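PDB 7M13: GDP-L-fucose synthase from Campylobacter jejuni subsp. jejuni serotype O:2, which probably catalyses an NADPH-dependent reduction that makes a GDP-linked sugar, GDP-D-glycero-L-gluco-heptose, for the capsular polysaccharide. Local coordinates for residues K191-L194 with A195-S199. Residues are numbered along the deposited sequence; the frame is centred on the assembly and turned at random. Where two conformers were deposited one is given.
Sequences KFHL and AKLLS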
ATOM      1  N   LYS B 191     -29.886 -12.514 -15.970  1.00 29.68           N
ATOM      2  CA  LYS B 191     -30.798 -13.376 -15.167  1.00 30.65           C
ATOM      3  C   LYS B 191     -32.238 -13.199 -15.659  1.00 33.79           C
ATOM      4  O   LYS B 191     -32.943 -14.218 -15.846  1.00 31.44           O
ATOM      5  CB  LYS B 191     -30.718 -13.033 -13.676  1.00 33.20           C
ATOM      6  CG  LYS B 191     -29.530 -13.630 -12.926  1.00 40.65           C
ATOM      7  CD  LYS B 191     -29.638 -13.506 -11.408  1.00 45.87           C
ATOM      8  CE  LYS B 191     -30.927 -14.074 -10.842  1.00 45.80           C
ATOM      9  NZ  LYS B 191     -30.866 -14.274  -9.371  1.00 44.38           N
ATOM     10  N   PHE B 192     -32.688 -11.960 -15.861  1.00 30.62           N
ATOM     11  CA  PHE B 192     -34.076 -11.693 -16.318  1.00 32.06           C
ATOM     12  C   PHE B 192     -34.243 -12.136 -17.775  1.00 33.07           C
ATOM     13  O   PHE B 192     -35.331 -12.604 -18.104  1.00 32.07           O
ATOM     14  CB  PHE B 192     -34.464 -10.231 -16.106  1.00 30.61           C
ATOM     15  CG  PHE B 192     -34.986  -9.981 -14.720  1.00 34.54           C
ATOM     16  CD1 PHE B 192     -36.310 -10.229 -14.408  1.00 32.17           C
ATOM     17  CD2 PHE B 192     -34.136  -9.549 -13.711  1.00 32.71           C
ATOM     18  CE1 PHE B 192     -36.788 -10.023 -13.123  1.00 35.92           C
ATOM     19  CE2 PHE B 192     -34.619  -9.329 -12.431  1.00 35.11           C
ATOM     20  CZ  PHE B 192     -35.937  -9.582 -12.134  1.00 31.94           C
ATOM     21  N   HIS B 193     -33.220 -11.978 -18.621  1.00 32.49           N
ATOM     22  CA  HIS B 193     -33.283 -12.390 -20.048  1.00 31.76           C
ATOM     23  C   HIS B 193     -33.525 -13.903 -20.125  1.00 33.05           C
ATOM     24  O   HIS B 193     -34.447 -14.326 -20.857  1.00 33.06           O
ATOM     25  CB  HIS B 193     -32.026 -11.953 -20.804  1.00 32.97           C
ATOM     26  CG  HIS B 193     -32.027 -12.377 -22.229  1.00 31.27           C
ATOM     27  ND1 HIS B 193     -32.815 -11.757 -23.179  1.00 32.85           N
ATOM     28  CD2 HIS B 193     -31.359 -13.364 -22.864  1.00 31.73           C
ATOM     29  CE1 HIS B 193     -32.619 -12.335 -24.348  1.00 33.83           C
ATOM     30  NE2 HIS B 193     -31.729 -13.323 -24.179  1.00 34.01           N
ATOM     31  N   LEU B 194     -32.752 -14.693 -19.382  1.00 32.62           N
ATOM     32  CA  LEU B 194     -32.875 -16.174 -19.370  1.00 33.62           C
ATOM     33  C   LEU B 194     -34.217 -16.583 -18.749  1.00 31.48           C
ATOM     34  O   LEU B 194     -34.807 -17.559 -19.242  1.00 34.39           O
ATOM     35  CB  LEU B 194     -31.711 -16.797 -18.602  1.00 35.68           C
ATOM     36  CG  LEU B 194     -30.326 -16.566 -19.201  1.00 39.63           C
ATOM     37  CD1 LEU B 194     -29.297 -17.399 -18.465  1.00 41.46           C
ATOM     38  CD2 LEU B 194     -30.312 -16.874 -20.690  1.00 43.62           C
ATOM     39  N   ALA B 195     -34.691 -15.870 -17.721  1.00 31.81           N
ATOM     40  CA  ALA B 195     -36.028 -16.080 -17.122  1.00 30.35           C
ATOM     41  C   ALA B 195     -37.089 -15.927 -18.215  1.00 32.02           C
ATOM     42  O   ALA B 195     -38.041 -16.737 -18.244  1.00 29.24           O
ATOM     43  CB  ALA B 195     -36.275 -15.109 -15.992  1.00 31.71           C
ATOM     44  N   LYS B 196     -36.945 -14.905 -19.060  1.00 31.29           N
ATOM     45  CA  LYS B 196     -37.871 -14.627 -20.188  1.00 31.64           C
ATOM     46  C   LYS B 196     -37.773 -15.773 -21.195  1.00 34.45           C
ATOM     47  O   LYS B 196     -38.834 -16.288 -21.612  1.00 36.76           O
ATOM     48  CB  LYS B 196     -37.565 -13.284 -20.851  1.00 31.94           C
ATOM     49  CG  LYS B 196     -38.550 -12.881 -21.941  1.00 33.17           C
ATOM     50  CD  LYS B 196     -38.357 -11.481 -22.474  1.00 38.09           C
ATOM     51  CE  LYS B 196     -37.154 -11.367 -23.387  1.00 41.21           C
ATOM     52  NZ  LYS B 196     -37.120 -10.055 -24.075  1.00 44.53           N
ATOM     53  N   LEU B 197     -36.551 -16.152 -21.596  1.00 31.74           N
ATOM     54  CA  LEU B 197     -36.365 -17.278 -22.549  1.00 32.56           C
ATOM     55  C   LEU B 197     -37.082 -18.514 -21.997  1.00 28.72           C
ATOM     56  O   LEU B 197     -37.774 -19.180 -22.782  1.00 33.87           O
ATOM     57  CB  LEU B 197     -34.876 -17.565 -22.778  1.00 30.17           C
ATOM     58  CG  LEU B 197     -34.093 -16.494 -23.541  1.00 36.02           C
ATOM     59  CD1 LEU B 197     -32.694 -16.992 -23.864  1.00 36.69           C
ATOM     60  CD2 LEU B 197     -34.796 -16.043 -24.811  1.00 33.85           C
ATOM     61  N   LEU B 198     -36.950 -18.807 -20.704  1.00 28.48           N
ATOM     62  CA  LEU B 198     -37.627 -19.973 -20.075  1.00 28.60           C
ATOM     63  C   LEU B 198     -39.143 -19.807 -20.177  1.00 34.71           C
ATOM     64  O   LEU B 198     -39.815 -20.809 -20.502  1.00 31.25           O
ATOM     65  CB  LEU B 198     -37.207 -20.141 -18.612  1.00 30.40           C
ATOM     66  CG  LEU B 198     -35.845 -20.788 -18.351  1.00 31.50           C
ATOM     67  CD1 LEU B 198     -35.525 -20.775 -16.862  1.00 30.17           C
ATOM     68  CD2 LEU B 198     -35.808 -22.220 -18.870  1.00 33.42           C
ATOM     69  N   SER B 199     -39.651 -18.597 -19.926  1.00 35.03           N
ATOM     70  CA  SER B 199     -41.101 -18.257 -19.968  0.50 37.09           C
ATOM     71  C   SER B 199     -41.658 -18.440 -21.387  1.00 39.35           C
ATOM     72  O   SER B 199     -42.834 -18.854 -21.507  1.00 39.23           O
ATOM     73  CB  SER B 199     -41.334 -16.852 -19.488  0.50 37.24           C
ATOM     74  OG  SER B 199     -40.954 -15.919 -20.489  0.50 35.39           O
TER
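His193 and Leu197, one turn apart near the C-terminal end of helix 184-199, make the main side-chain contact: Leu197 CG lies over one face of the imidazole, and Leu197 CD1 comes within 3.8 Å of His193 NE2. The ring reaches this place because its CG stands anti to the backbone N (chi1 178°), which swings it along the helix toward Leu197. The same methyl, Leu197 CD1, also meets Leu194 CD2 at 4.0 Å, facing helix 203-210, where Leu197 touches Ile206.

Four i to i+4 backbone bonds join 191-194 to 195-198, and Ser199 N to Ala195 O continues the series. The straightest of the four links Leu197 N to His193 O (2.9 Å, N-H...O 163°).

The polar groups of His193 and Lys196 are taken up by neighbouring parts of the fold. Tyr343 OH hydrogen-bonds to both His193 ND1 and Lys196 NZ, which stand 4.7 Å apart; NZ also donates to its main partner, Val298 O. Lys191, a predicted substrate-binding residue, has its NZ held by Phe225 O and Glu233 O. The shared phenol thus ties imidazole and lysine to the C-terminal helix 335-347, and the nearby ammonium would probably disfavour a protonated histidine.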